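Local coordinates for sporozoite-specific SAG protein (PDB 2WNK) that serves as a SAG2-related surface antigen of Toxoplasma gondii sporozoites, probably displayed on the parasite membrane and perhaps involved in recognising host cells, at residues 57-60 with 61-65; 181-185 with 186-190. One frame throughout, in Å; residues are numbered along the deposited sequence.

Contact 1 (57-60 with 61-65); sequences AALK and DVLKS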
# COMPACT_ATOMS: atom_id res chain seq x y z
N ALA A 57 5.82 -6.56 -21.47
CA ALA A 57 5.40 -7.87 -20.96
C ALA A 57 3.90 -7.84 -20.69
O ALA A 57 3.32 -6.78 -20.55
CB ALA A 57 6.13 -8.14 -19.67
N ALA A 58 3.27 -9.02 -20.61
CA ALA A 58 1.89 -9.09 -20.15
C ALA A 58 1.82 -8.66 -18.69
O ALA A 58 2.66 -9.07 -17.86
CB ALA A 58 1.33 -10.51 -20.31
N LEU A 59 0.82 -7.87 -18.37
CA LEU A 59 0.65 -7.40 -17.01
C LEU A 59 0.64 -8.54 -15.97
O LEU A 59 1.22 -8.40 -14.89
CB LEU A 59 -0.62 -6.54 -16.90
CG LEU A 59 -0.97 -6.12 -15.47
CD1 LEU A 59 0.09 -5.23 -14.84
CD2 LEU A 59 -2.31 -5.38 -15.49
N LYS A 60 -0.05 -9.65 -16.24
CA LYS A 60 -0.15 -10.71 -15.21
C LYS A 60 1.16 -11.44 -14.93
O LYS A 60 1.27 -12.15 -13.91
CB LYS A 60 -1.22 -11.74 -15.52
CG LYS A 60 -1.42 -12.03 -16.98
CD LYS A 60 -2.38 -10.97 -17.51
CE LYS A 60 -3.12 -10.20 -16.38
NZ LYS A 60 -3.69 -8.85 -16.77
N ASP A 61 2.11 -11.28 -15.84
CA ASP A 61 3.45 -11.86 -15.72
C ASP A 61 4.42 -10.94 -14.99
O ASP A 61 5.58 -11.33 -14.71
CB ASP A 61 4.01 -12.13 -17.10
CG ASP A 61 3.33 -13.28 -17.78
OD1 ASP A 61 2.84 -14.17 -17.05
OD2 ASP A 61 3.30 -13.29 -19.03
N VAL A 62 3.99 -9.70 -14.74
CA VAL A 62 4.79 -8.77 -13.93
C VAL A 62 4.15 -8.45 -12.60
O VAL A 62 4.80 -8.39 -11.56
CB VAL A 62 5.08 -7.48 -14.70
CG1 VAL A 62 5.91 -6.54 -13.86
CG2 VAL A 62 5.83 -7.82 -15.94
N LEU A 63 2.83 -8.25 -12.62
CA LEU A 63 2.04 -8.09 -11.41
C LEU A 63 0.88 -9.07 -11.51
O LEU A 63 -0.05 -8.88 -12.29
CB LEU A 63 1.52 -6.65 -11.31
CG LEU A 63 2.57 -5.54 -11.16
CD1 LEU A 63 1.87 -4.19 -11.31
CD2 LEU A 63 3.26 -5.63 -9.80
N LYS A 64 0.96 -10.13 -10.71
CA LYS A 64 0.08 -11.29 -10.86
C LYS A 64 -1.39 -11.03 -10.56
O LYS A 64 -2.26 -11.76 -11.05
CB LYS A 64 0.57 -12.43 -9.96
CG LYS A 64 2.03 -12.84 -10.15
CD LYS A 64 2.24 -13.65 -11.43
CE LYS A 64 3.55 -14.44 -11.36
NZ LYS A 64 4.73 -13.61 -10.94
N SER A 65 -1.69 -10.04 -9.72
CA SER A 65 -3.09 -9.72 -9.43
C SER A 65 -3.32 -8.21 -9.55
O SER A 65 -3.36 -7.50 -8.57
CB SER A 65 -3.54 -10.26 -8.06
OG SER A 65 -2.54 -10.11 -7.08
O HOH W 1 4.98 -11.58 -20.35
O HOH W 2 -1.29 -13.89 -12.69
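The carboxylate of Asp61 has the methyl of Ala58 off one face, with OD2 3.6 Å from Ala58 CB. A water lying close to the carboxylate plane ties the same oxygen back to the strand end: it donates to Asp61 OD2 and accepts from Ala58 N. Asp61 CG stands beside its own backbone N (chi1 -71°), which turns the carboxylate back toward Ala58. Of the flat peptide groups, the carbonyl of Leu59 is gripped twice. Val62 N sits above its plane at 3.1 Å from Leu59 O. Leu63 N meets Leu59 O nearly along the C=O axis at 2.8 Å. Asp61 N bonds to Ala58 O at 3.0 Å. At Lys60 O the bent chain of Lys64 folds over, bringing Lys64 CD to 3.1 Å. A second water joins Lys60 O, weakly, to Lys64 O.

Ala57 CB meets Val62 CG2 at 3.8 Å. Leu59 CD1 reaches Leu63 CB at 4.1 Å, and these two buried leucines cross obliquely. Val62 and Leu63 go on to touch strand 94-101, while Lys60 NZ bonds to Gly42 O. Two type I turns, 58-61 and 59-62, overlap here, and the bond from Leu63 N to Leu59 O adds an alpha-turn. Together they close off strand 56-58 in the first SRS domain.

Contact 2 (181-185 with 186-190); sequences TEVDL and VSLVP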
# COMPACT_ATOMS: atom_id res chain seq x y z
N THR A 181 -10.40 1.64 26.26
CA THR A 181 -9.69 2.58 27.14
C THR A 181 -8.30 2.92 26.59
O THR A 181 -7.48 2.03 26.41
CB THR A 181 -9.56 2.00 28.53
OG1 THR A 181 -10.87 1.75 29.04
CG2 THR A 181 -8.85 2.99 29.50
N GLU A 182 -8.10 4.20 26.28
CA GLU A 182 -6.82 4.68 25.75
C GLU A 182 -5.87 5.06 26.86
O GLU A 182 -6.20 5.79 27.80
CB GLU A 182 -7.01 5.85 24.79
CG GLU A 182 -5.73 6.35 24.12
CD GLU A 182 -6.00 7.41 23.06
OE1 GLU A 182 -7.00 7.27 22.31
OE2 GLU A 182 -5.19 8.35 22.97
N VAL A 183 -4.67 4.53 26.77
CA VAL A 183 -3.67 4.81 27.76
C VAL A 183 -2.30 4.99 27.08
O VAL A 183 -2.17 4.68 25.92
CB VAL A 183 -3.60 3.73 28.88
CG1 VAL A 183 -4.96 3.49 29.57
CG2 VAL A 183 -3.05 2.43 28.34
N ASP A 184 -1.32 5.55 27.79
CA ASP A 184 0.04 5.64 27.25
C ASP A 184 0.67 4.26 27.14
O ASP A 184 0.69 3.50 28.12
CB ASP A 184 0.91 6.50 28.17
CG ASP A 184 0.49 7.95 28.17
OD1 ASP A 184 0.58 8.58 27.10
OD2 ASP A 184 0.15 8.50 29.23
N LEU A 185 1.18 3.93 25.95
CA LEU A 185 1.89 2.68 25.73
C LEU A 185 2.86 2.34 26.87
O LEU A 185 2.81 1.24 27.43
CB LEU A 185 2.60 2.70 24.36
CG LEU A 185 3.48 1.48 24.05
CD1 LEU A 185 2.67 0.14 24.11
CD2 LEU A 185 4.22 1.62 22.72
N VAL A 186 3.71 3.29 27.24
CA VAL A 186 4.78 2.99 28.16
C VAL A 186 4.30 2.91 29.59
O VAL A 186 5.05 2.45 30.45
CB VAL A 186 5.97 3.98 28.09
CG1 VAL A 186 6.69 3.89 26.72
CG2 VAL A 186 5.55 5.39 28.41
N SER A 187 3.06 3.33 29.85
CA SER A 187 2.47 2.96 31.13
C SER A 187 2.21 1.47 31.27
O SER A 187 2.11 0.96 32.40
CB SER A 187 1.16 3.73 31.42
OG SER A 187 0.11 3.15 30.66
N LEU A 188 1.97 0.75 30.17
CA LEU A 188 1.79 -0.69 30.33
C LEU A 188 3.09 -1.47 30.11
O LEU A 188 3.36 -2.49 30.79
CB LEU A 188 0.77 -1.14 29.31
CG LEU A 188 -0.57 -0.38 29.32
CD1 LEU A 188 -1.45 -1.03 28.29
CD2 LEU A 188 -1.20 -0.62 30.64
N VAL A 189 3.91 -0.98 29.18
CA VAL A 189 5.17 -1.64 28.87
C VAL A 189 6.21 -0.58 28.71
O VAL A 189 6.39 -0.01 27.65
CB VAL A 189 5.09 -2.53 27.61
CG1 VAL A 189 6.40 -3.33 27.43
CG2 VAL A 189 3.91 -3.53 27.66
N PRO A 190 6.88 -0.25 29.82
CA PRO A 190 7.95 0.76 29.88
C PRO A 190 8.95 0.50 28.76
O PRO A 190 9.29 -0.66 28.51
CB PRO A 190 8.52 0.52 31.23
CG PRO A 190 7.26 0.23 32.05
CD PRO A 190 6.52 -0.75 31.15
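Val183 and Leu188 meet with their side chains at about a right angle. The contact is made by one branch of each, Val183 CG2 against Leu188 CD1, at 3.8 Å. Leu188 CG is almost as close to the same methyl. Val183 points toward the turn. Its CG1 lies beside the backbone N (chi1 -55°), which puts CG2 between N and the carbonyl carbon. Leu188 comes back across it from the far end of the turn. Both side chains also touch Val173 of the neighbouring strand 172-174, and Leu188 reaches Leu217 as well.

Ser187 is oriented quite differently. Its hydroxyl turns back on the chain (chi1 77°) and donates to Asp184 O, with OG 2.6 Å from that oxygen. This bond lies in the carbonyl plane. Ser187 N binds Asp184 O too, at 2.9 Å, but from above the plane. One residue thus holds the last carbonyl of the strand with both its hydroxyl and its amide. Asp184 OD1 forms a salt bridge with Lys172 NZ.

Leu185 O is also held twice. Val189 N lies 3.0 Å from Leu185 O in the carbonyl plane, with a nearly straight N-H...O angle of 166°. Leu188 N lies 2.9 Å from Leu185 O, above the plane. Leu185 is buried, and its side chain touches Leu217 of strand 215-222. Val189, also buried, touches Gln215 of that strand.

The arrangement is a short, weakly bonded helical turn that follows directly on strand 182-184. Its serine bonds back to the carbonyl three residues earlier. Its leucines pack the turn onto strand 215-222 of the four-stranded mixed sheet that also holds 142-147, 228-235 and 164-166, in the second SRS domain.

In the fold
Contact 1 comes first along the chain and lies in the first SRS domain; contact 2 lies in the second. Their centres are 45 Å apart, on opposite sides of the chain's centre, and their nearest atoms are about 33 Å apart. They share no strand or sheet, yet their settings match. Each turn follows the second strand of a two-stranded antiparallel sheet, 46-48 with 56-58 or 172-174 with 182-184. Each also packs on a strand of a larger four-stranded mixed sheet, 94-101 or 215-222, in the same place in the strand order. The two contacts are thus consistent with one structural element repeated in both domains of this surface antigen.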